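Local coordinates for protein alcohol oxidase (Myceliophthora thermophila, PDB 6F74) that probably oxidises an alcohol or related substrate with its bound FAD, as a flavoprotein oxidase of the VAO type, at residues T139-F144 against I150-S155; G55-T60 against G169-W174; N42-A47 against K146-R151. All coordinates share one frame; numbering follows the deposited sequence.

Interaction 1 of 3, residues T139-F144 against I150-S155. With FAD (flavin-adenine dinucleotide), chain I.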
# COMPACT_ATOMS: atom_id res chain seq x y z
N THR A 139 10.43 -11.75 -20.50
CA THR A 139 10.30 -11.46 -21.92
C THR A 139 9.27 -12.42 -22.57
O THR A 139 8.40 -11.98 -23.32
CB THR A 139 11.65 -11.55 -22.66
OG1 THR A 139 12.51 -10.48 -22.23
CG2 THR A 139 11.50 -11.45 -24.19
N LEU A 140 9.40 -13.72 -22.29
CA LEU A 140 8.52 -14.72 -22.89
C LEU A 140 7.05 -14.58 -22.43
O LEU A 140 6.12 -14.81 -23.22
CB LEU A 140 9.02 -16.15 -22.59
CG LEU A 140 10.32 -16.61 -23.26
CD1 LEU A 140 10.94 -17.78 -22.49
CD2 LEU A 140 10.07 -16.99 -24.72
N THR A 141 6.86 -14.17 -21.18
CA THR A 141 5.53 -14.00 -20.63
C THR A 141 4.87 -12.79 -21.26
O THR A 141 3.75 -12.89 -21.76
CB THR A 141 5.56 -13.90 -19.11
OG1 THR A 141 6.25 -15.04 -18.61
CG2 THR A 141 4.14 -13.83 -18.50
N LEU A 142 5.58 -11.66 -21.27
CA LEU A 142 5.12 -10.47 -21.94
C LEU A 142 4.71 -10.81 -23.38
O LEU A 142 3.56 -10.55 -23.76
CB LEU A 142 6.19 -9.38 -21.94
CG LEU A 142 5.90 -8.10 -22.74
CD1 LEU A 142 4.64 -7.39 -22.26
CD2 LEU A 142 7.08 -7.16 -22.67
N ASN A 143 5.63 -11.40 -24.13
CA ASN A 143 5.40 -11.71 -25.54
C ASN A 143 4.20 -12.64 -25.77
O ASN A 143 3.38 -12.39 -26.66
CB ASN A 143 6.66 -12.31 -26.20
CG ASN A 143 7.78 -11.30 -26.43
OD1 ASN A 143 7.60 -10.12 -26.20
ND2 ASN A 143 8.94 -11.77 -26.90
N PHE A 144 4.10 -13.69 -24.98
CA PHE A 144 2.97 -14.63 -25.07
C PHE A 144 1.62 -13.92 -24.80
O PHE A 144 0.66 -14.16 -25.50
CB PHE A 144 3.19 -15.84 -24.13
CG PHE A 144 2.17 -16.94 -24.27
CD1 PHE A 144 0.91 -16.82 -23.65
CD2 PHE A 144 2.44 -18.08 -24.99
CE1 PHE A 144 -0.03 -17.82 -23.76
CE2 PHE A 144 1.50 -19.08 -25.11
CZ PHE A 144 0.26 -18.95 -24.49
N ILE A 150 -3.97 -11.91 -24.39
CA ILE A 150 -4.38 -12.32 -23.05
C ILE A 150 -3.92 -11.21 -22.11
O ILE A 150 -2.76 -10.72 -22.22
CB ILE A 150 -3.73 -13.66 -22.65
CG1 ILE A 150 -4.22 -14.79 -23.55
CG2 ILE A 150 -4.01 -14.00 -21.19
CD1 ILE A 150 -3.76 -16.18 -23.13
N ARG A 151 -4.78 -10.86 -21.15
CA ARG A 151 -4.51 -9.80 -20.19
C ARG A 151 -3.32 -10.16 -19.31
O ARG A 151 -3.29 -11.24 -18.69
CB ARG A 151 -5.74 -9.52 -19.30
CG ARG A 151 -5.49 -8.51 -18.20
CD ARG A 151 -6.66 -8.24 -17.32
NE ARG A 151 -6.33 -7.28 -16.27
CZ ARG A 151 -7.19 -6.79 -15.38
NH1 ARG A 151 -8.48 -7.16 -15.40
NH2 ARG A 151 -6.79 -5.91 -14.44
N LEU A 152 -2.33 -9.27 -19.27
CA LEU A 152 -1.14 -9.49 -18.45
C LEU A 152 -1.33 -8.81 -17.11
O LEU A 152 -1.56 -7.61 -17.05
CB LEU A 152 0.14 -8.98 -19.12
CG LEU A 152 1.45 -9.24 -18.36
CD1 LEU A 152 1.77 -10.72 -18.35
CD2 LEU A 152 2.59 -8.47 -19.00
N VAL A 153 -1.20 -9.60 -16.04
CA VAL A 153 -1.30 -9.11 -14.69
C VAL A 153 0.08 -9.24 -14.02
O VAL A 153 0.69 -10.29 -14.04
CB VAL A 153 -2.41 -9.86 -13.90
CG1 VAL A 153 -2.54 -9.31 -12.50
CG2 VAL A 153 -3.76 -9.75 -14.63
N THR A 154 0.54 -8.16 -13.41
CA THR A 154 1.86 -8.13 -12.78
C THR A 154 1.70 -8.19 -11.26
O THR A 154 0.93 -7.43 -10.70
CB THR A 154 2.65 -6.87 -13.21
OG1 THR A 154 2.82 -6.89 -14.64
CG2 THR A 154 4.05 -6.79 -12.52
N SER A 155 2.41 -9.12 -10.62
CA SER A 155 2.43 -9.20 -9.16
C SER A 155 3.84 -9.43 -8.67
O SER A 155 4.50 -10.36 -9.12
CB SER A 155 1.51 -10.32 -8.71
OG SER A 155 1.42 -10.41 -7.31
PA FAD I . 1.54 -6.16 -5.60
O1A FAD I . 0.10 -6.57 -5.30
O2A FAD I . 2.48 -7.26 -5.98
O5B FAD I . 1.49 -5.07 -6.74
C5B FAD I . 0.86 -3.84 -6.49
C4B FAD I . 0.68 -3.10 -7.80
O4B FAD I . 1.98 -2.83 -8.30
C3B FAD I . -0.03 -3.86 -8.90
O3B FAD I . -0.66 -2.89 -9.74
C2B FAD I . 1.09 -4.48 -9.70
O2B FAD I . 0.82 -4.64 -11.10
C1B FAD I . 2.18 -3.47 -9.56
N9A FAD I . 3.56 -3.99 -9.57
C8A FAD I . 4.14 -4.73 -8.62
N7A FAD I . 5.42 -5.00 -8.94
C5A FAD I . 5.66 -4.40 -10.10
C6A FAD I . 6.83 -4.29 -10.97
N6A FAD I . 7.96 -4.91 -10.57
N1A FAD I . 6.69 -3.59 -12.13
C2A FAD I . 5.52 -3.00 -12.46
N3A FAD I . 4.40 -3.04 -11.69
C4A FAD I . 4.43 -3.72 -10.52
N1 FAD I . 2.16 0.75 2.30
C2 FAD I . 2.79 1.77 2.94
O2 FAD I . 2.94 2.86 2.33
N3 FAD I . 3.29 1.63 4.18
C4 FAD I . 3.16 0.50 4.89
O4 FAD I . 3.60 0.39 6.06
C4X FAD I . 2.46 -0.65 4.28
N5 FAD I . 2.29 -1.81 4.95
C5X FAD I . 1.65 -2.85 4.36
C6 FAD I . 1.50 -4.05 5.06
C7 FAD I . 0.87 -5.14 4.50
C7M FAD I . 0.77 -6.35 5.40
C8 FAD I . 0.36 -5.06 3.10
C8M FAD I . -0.30 -6.23 2.39
C9 FAD I . 0.48 -3.86 2.41
C9A FAD I . 1.12 -2.74 2.97
N10 FAD I . 1.30 -1.50 2.28
C10 FAD I . 1.95 -0.45 2.92
C1' FAD I . 0.73 -1.25 0.93
C2' FAD I . 1.61 -1.38 -0.28
O2' FAD I . 2.33 -0.16 -0.41
C3' FAD I . 0.73 -1.55 -1.52
O3' FAD I . -0.24 -2.61 -1.35
C4' FAD I . 1.56 -1.81 -2.77
O4' FAD I . 0.69 -1.95 -3.90
C5' FAD I . 2.43 -3.05 -2.61
O5' FAD I . 3.20 -3.26 -3.78
P FAD I . 3.56 -4.78 -4.04
O1P FAD I . 4.11 -5.40 -2.78
O2P FAD I . 4.37 -4.81 -5.29
O3P FAD I . 2.08 -5.38 -4.28

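Interaction 2 of 3, residues G55-T60 against G169-W174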
# COMPACT_ATOMS: atom_id res chain seq x y z
N GLY A 55 7.56 -26.49 -15.25
CA GLY A 55 7.29 -26.09 -13.85
C GLY A 55 7.07 -24.59 -13.61
O GLY A 55 6.41 -24.22 -12.64
N LYS A 56 7.59 -23.74 -14.49
CA LYS A 56 7.42 -22.28 -14.33
C LYS A 56 6.00 -21.79 -14.59
O LYS A 56 5.58 -20.82 -13.98
CB LYS A 56 8.43 -21.52 -15.19
CG LYS A 56 9.86 -21.67 -14.68
CD LYS A 56 10.83 -21.06 -15.67
CE LYS A 56 12.30 -21.34 -15.32
NZ LYS A 56 12.85 -20.22 -14.58
N LEU A 57 5.26 -22.44 -15.48
CA LEU A 57 3.87 -22.07 -15.75
C LEU A 57 2.98 -22.79 -14.74
O LEU A 57 2.94 -23.99 -14.70
CB LEU A 57 3.45 -22.45 -17.17
CG LEU A 57 2.00 -22.13 -17.58
CD1 LEU A 57 1.74 -20.64 -17.64
CD2 LEU A 57 1.62 -22.85 -18.88
N ILE A 58 2.24 -22.03 -13.95
CA ILE A 58 1.36 -22.60 -12.94
C ILE A 58 -0.08 -22.30 -13.34
O ILE A 58 -0.41 -21.15 -13.60
CB ILE A 58 1.67 -22.01 -11.58
CG1 ILE A 58 3.09 -22.40 -11.14
CG2 ILE A 58 0.64 -22.47 -10.53
CD1 ILE A 58 3.66 -21.54 -10.01
N LYS A 59 -0.91 -23.34 -13.41
CA LYS A 59 -2.34 -23.17 -13.54
C LYS A 59 -2.82 -22.86 -12.15
O LYS A 59 -2.60 -23.63 -11.22
CB LYS A 59 -3.03 -24.42 -14.05
CG LYS A 59 -4.54 -24.21 -14.19
CD LYS A 59 -5.24 -25.45 -14.70
CE LYS A 59 -6.66 -25.15 -15.16
NZ LYS A 59 -7.37 -24.20 -14.27
N THR A 60 -3.44 -21.70 -11.98
CA THR A 60 -3.72 -21.25 -10.65
C THR A 60 -4.90 -22.02 -10.09
O THR A 60 -5.72 -22.60 -10.85
CB THR A 60 -3.97 -19.73 -10.58
OG1 THR A 60 -5.16 -19.37 -11.29
CG2 THR A 60 -2.72 -18.98 -11.13
N GLY A 169 -9.43 -13.80 -15.90
CA GLY A 169 -8.98 -14.48 -17.10
C GLY A 169 -7.55 -14.10 -17.52
O GLY A 169 -7.21 -14.19 -18.69
N GLY A 170 -6.76 -13.69 -16.56
CA GLY A 170 -5.46 -13.10 -16.81
C GLY A 170 -4.33 -14.09 -16.83
O GLY A 170 -4.47 -15.21 -16.34
N LEU A 171 -3.21 -13.67 -17.39
CA LEU A 171 -1.94 -14.37 -17.27
C LEU A 171 -1.09 -13.54 -16.33
O LEU A 171 -0.76 -12.39 -16.64
CB LEU A 171 -1.27 -14.51 -18.63
CG LEU A 171 0.16 -15.06 -18.69
CD1 LEU A 171 0.29 -16.42 -17.97
CD2 LEU A 171 0.58 -15.20 -20.13
N GLU A 172 -0.76 -14.10 -15.16
CA GLU A 172 0.03 -13.36 -14.18
C GLU A 172 1.54 -13.48 -14.43
O GLU A 172 2.09 -14.57 -14.50
CB GLU A 172 -0.31 -13.82 -12.77
CG GLU A 172 0.36 -13.00 -11.68
CD GLU A 172 0.07 -13.51 -10.30
OE1 GLU A 172 0.70 -14.49 -9.92
OE2 GLU A 172 -0.76 -12.91 -9.58
N LEU A 173 2.21 -12.34 -14.56
CA LEU A 173 3.65 -12.27 -14.43
C LEU A 173 3.96 -12.16 -12.96
O LEU A 173 3.86 -11.06 -12.37
CB LEU A 173 4.19 -11.06 -15.20
CG LEU A 173 5.70 -10.84 -15.07
CD1 LEU A 173 6.49 -11.98 -15.68
CD2 LEU A 173 6.02 -9.52 -15.73
N TRP A 174 4.31 -13.29 -12.35
CA TRP A 174 4.67 -13.34 -10.91
C TRP A 174 6.18 -13.16 -10.73
O TRP A 174 6.98 -13.99 -11.15
CB TRP A 174 4.21 -14.68 -10.35
CG TRP A 174 4.24 -14.81 -8.86
CD1 TRP A 174 4.04 -13.82 -7.92
CD2 TRP A 174 4.45 -16.01 -8.13
NE1 TRP A 174 4.12 -14.34 -6.65
CE2 TRP A 174 4.37 -15.69 -6.75
CE3 TRP A 174 4.68 -17.33 -8.49
CZ2 TRP A 174 4.51 -16.65 -5.74
CZ3 TRP A 174 4.83 -18.29 -7.49
CH2 TRP A 174 4.75 -17.93 -6.12

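Interaction 3 of 3, residues N42-A47 against K146-R151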
# COMPACT_ATOMS: atom_id res chain seq x y z
N ASN A 42 -4.80 -26.68 -24.74
CA ASN A 42 -3.86 -27.24 -23.79
C ASN A 42 -2.45 -27.43 -24.38
O ASN A 42 -1.46 -27.16 -23.70
CB ASN A 42 -4.40 -28.54 -23.17
CG ASN A 42 -5.69 -28.33 -22.33
OD1 ASN A 42 -6.62 -29.13 -22.42
ND2 ASN A 42 -5.74 -27.26 -21.51
N SER A 43 -2.35 -27.82 -25.65
CA SER A 43 -1.05 -28.03 -26.29
C SER A 43 -0.21 -26.75 -26.37
O SER A 43 1.02 -26.78 -26.20
CB SER A 43 -1.24 -28.63 -27.69
OG SER A 43 -1.79 -27.66 -28.58
N VAL A 44 -0.87 -25.61 -26.60
CA VAL A 44 -0.17 -24.33 -26.70
C VAL A 44 0.39 -23.94 -25.34
O VAL A 44 1.54 -23.53 -25.25
CB VAL A 44 -1.08 -23.21 -27.28
CG1 VAL A 44 -0.40 -21.83 -27.22
CG2 VAL A 44 -1.46 -23.56 -28.72
N TRP A 45 -0.40 -24.09 -24.29
CA TRP A 45 0.06 -23.81 -22.92
C TRP A 45 1.21 -24.72 -22.52
O TRP A 45 2.18 -24.27 -21.88
CB TRP A 45 -1.08 -23.91 -21.91
CG TRP A 45 -2.09 -22.78 -22.03
CD1 TRP A 45 -3.35 -22.87 -22.52
CD2 TRP A 45 -1.92 -21.43 -21.62
NE1 TRP A 45 -3.99 -21.65 -22.46
CE2 TRP A 45 -3.12 -20.74 -21.91
CE3 TRP A 45 -0.86 -20.71 -21.04
CZ2 TRP A 45 -3.29 -19.37 -21.65
CZ3 TRP A 45 -1.04 -19.36 -20.77
CH2 TRP A 45 -2.25 -18.71 -21.08
N GLU A 46 1.10 -26.01 -22.89
CA GLU A 46 2.13 -26.97 -22.57
C GLU A 46 3.48 -26.64 -23.26
O GLU A 46 4.53 -26.68 -22.64
CB GLU A 46 1.62 -28.36 -22.96
CG GLU A 46 2.52 -29.56 -22.61
CD GLU A 46 1.83 -30.87 -22.97
OE1 GLU A 46 0.54 -30.90 -22.89
OE2 GLU A 46 2.53 -31.86 -23.36
N ALA A 47 3.41 -26.27 -24.54
CA ALA A 47 4.60 -25.80 -25.28
C ALA A 47 5.21 -24.53 -24.66
O ALA A 47 6.43 -24.34 -24.67
CB ALA A 47 4.26 -25.56 -26.75
N LYS A 146 0.81 -10.72 -25.21
CA LYS A 146 0.54 -9.87 -26.37
C LYS A 146 0.19 -10.72 -27.60
O LYS A 146 -0.74 -10.41 -28.31
CB LYS A 146 1.76 -8.99 -26.71
CG LYS A 146 2.15 -7.96 -25.67
CD LYS A 146 3.15 -6.95 -26.22
CE LYS A 146 4.48 -7.56 -26.59
NZ LYS A 146 5.40 -6.57 -27.17
N GLN A 147 0.91 -11.80 -27.82
CA GLN A 147 0.67 -12.65 -28.97
C GLN A 147 -0.74 -13.27 -28.95
O GLN A 147 -1.43 -13.24 -29.99
CB GLN A 147 1.69 -13.77 -29.05
CG GLN A 147 1.58 -14.58 -30.35
CD GLN A 147 2.53 -15.71 -30.42
OE1 GLN A 147 3.38 -15.87 -29.57
NE2 GLN A 147 2.42 -16.50 -31.48
N HIS A 148 -1.17 -13.78 -27.79
CA HIS A 148 -2.47 -14.39 -27.67
C HIS A 148 -3.56 -13.47 -27.14
O HIS A 148 -4.66 -13.93 -26.81
CB HIS A 148 -2.40 -15.71 -26.90
CG HIS A 148 -1.44 -16.69 -27.49
ND1 HIS A 148 -1.75 -17.53 -28.55
CD2 HIS A 148 -0.15 -16.95 -27.17
CE1 HIS A 148 -0.70 -18.29 -28.84
NE2 HIS A 148 0.28 -17.97 -28.00
N ASN A 149 -3.27 -12.16 -27.10
CA ASN A 149 -4.19 -11.13 -26.64
C ASN A 149 -4.81 -11.46 -25.30
O ASN A 149 -6.04 -11.34 -25.10
CB ASN A 149 -5.24 -10.87 -27.74
CG ASN A 149 -6.31 -9.89 -27.32
OD1 ASN A 149 -6.02 -8.82 -26.77
ND2 ASN A 149 -7.56 -10.23 -27.59
N ILE A 150 -3.97 -11.91 -24.39
CA ILE A 150 -4.38 -12.32 -23.05
C ILE A 150 -3.92 -11.21 -22.11
O ILE A 150 -2.76 -10.72 -22.22
CB ILE A 150 -3.73 -13.66 -22.65
CG1 ILE A 150 -4.22 -14.79 -23.55
CG2 ILE A 150 -4.01 -14.00 -21.19
CD1 ILE A 150 -3.76 -16.18 -23.13
N ARG A 151 -4.78 -10.86 -21.15
CA ARG A 151 -4.51 -9.80 -20.19
C ARG A 151 -3.32 -10.16 -19.31
O ARG A 151 -3.29 -11.24 -18.69
CB ARG A 151 -5.74 -9.52 -19.30
CG ARG A 151 -5.49 -8.51 -18.20
CD ARG A 151 -6.66 -8.24 -17.32
NE ARG A 151 -6.33 -7.28 -16.27
CZ ARG A 151 -7.19 -6.79 -15.38
NH1 ARG A 151 -8.48 -7.16 -15.40
NH2 ARG A 151 -6.79 -5.91 -14.44

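Interaction 1 of 3, residues T139-F144 against I150-S155
Leu152 packs its two methyls on Thr141 and Leu142, where helix 135-147 covers strand 152-155. The unit is a beta-alpha-beta crossover in the FAD-binding domain. Strand 128-131 leads into the helix, and strand 152-155 follows it, parallel to the first.

The packing between the segments is apolar. With CG opposite the backbone N (chi1 -177°), the Leu152 side chain extends toward the helix and presents both methyls to it. Its CD1 lies 3.9 Å from Thr141 CG2. Its CD2 lies 4.0 Å from Leu142 CD1. Both helix side chains cross it at about a right angle. Thr141 offers its methyl, while its OG1 bonds back to Asp137 O within the helix. Nearer the C-terminal end of the helix, Phe144 CE1 meets Ile150 CD1 at 4.1 Å, the two side chains slanting across each other. All five touching residues are buried.

The polar chemistry lies further along the strand, beyond the helix contact. Thr154 there faces the adenosine part of FAD. Its CG2 approaches adenine carbons C4A and C5A of FAD at 3.7 and 3.8 Å. The 2'-hydroxyl of the adenosine ribose bonds to main chain: FAD O2B donates to Thr154 O at 2.8 Å.

Interaction 2 of 3, residues G55-T60 against G169-W174
Ile58 brings CD1 to CZ3 of the Trp174 indole, at 4.3 Å. With chi2 near trans (163°), the side chain stretches out and its end, CD1, meets the indole. The approach is light, and CZ3 is the only ring atom within 4.5 Å. The side chain of Ile58 also comes within about 4 Å of a bound NAG, counted between nearest atoms. This end of the contact therefore lies beside a glycan.

A second touch is made by Leu57 and Leu171. Leu57 CD1 lies 4.5 Å from Leu171 CD1, methyl to methyl. Leu57 and Ile58 are neighbours on one strand and point to opposite faces of the sheet. The leucine pair lies on the face covered by helix 135-147, where Leu171 also rests on Thr141 and Phe144. Ile58 and Trp174 lie on the other face. On that face Glu172 OE2 forms a salt bridge with Arg98.

The two segments are not paired directly. The CA atoms of Ile58 and Glu172 are 9.4 Å apart, because strand 128-131 runs between them. Ile58 bonds by its backbone to Ala129 of that strand. The buried surface is small, 102 Å² over both sides, as side chains alone bridge the middle strand. The arrangement is that of next-but-one strands in a four-stranded mixed sheet, in the order 57-59, 128-131, 171-174, 152-155, with 57-59 antiparallel to its neighbour. The sheet belongs to the FAD-binding part of the protein, consistent with the PCMH-type FAD-binding fold of VAO-type oxidases.

Interaction 3 of 3, residues N42-A47 against K146-R151
Just past the C-terminal end of helix 135-147, His148 and Ile150 pack against Val44 and Trp45, in the first turn or so of helix 42-52. Trp45 makes the tighter touch. Its CZ2 lies 3.5 Å from Ile150 CD1, and its CH2 lies 3.6 Å from the same methyl. The two side chains come from opposite directions. Ile150 CG1 lies beside the backbone N (chi1 -65°) and opposite the carbonyl carbon; with the chain extended beyond (chi2 -173°), CD1 points at CZ2 and CH2. The second pair is Val44 and His148, whose side chains also approach from opposite directions. Val44 CG1 sits 3.9 Å from His148 CE1 and 4.0 Å from His148 NE2. Gln147 CG lies above one face of the imidazole, away from the ring centre.

The helix ends here in a Schellman motif. His148 is the first residue to leave helical geometry, and Asn149, with positive phi (50°), is the C-prime residue. Ile150 N reaches back to Ala145 O, and Asn149 N makes a weak bond to Lys146 O. Past the turn, Ile150 faces the same helix, 42-52, as His148 does. Asn149 ND2 bonds to Cys30 O, which ties the turn to the N-terminal chain.

Around the contact the rings continue. Trp45 stacks on Tyr128 and meets Phe144 and Trp39 at slanted angles. Before helix 42-52, Asp41 OD1 accepts bonds from Val44 N and Ser43 OG.

How the interactions relate
Interaction 1 is fully buried; interactions 2 and 3 are partly so. Interactions 1 and 3 share Ile150 and both use helix 135-147, and Phe144 CE1 touches Trp45 CZ3 between them. Interactions 1 and 2 meet at neighbouring strands of one sheet, where backbone bonds probably join Val153 O to Leu173 N and Arg151 O to Leu171 N. Interaction 2 adds the edge strand on the far side, and interaction 3 the helix that precedes that strand. All three rest on van der Waals contact between their segments, though interaction 3 includes an imidazole. Interaction 1 buries mainly aliphatic groups and one phenyl ring and continues to FAD, interaction 2 borders a glycan, and interaction 3 is rich in rings.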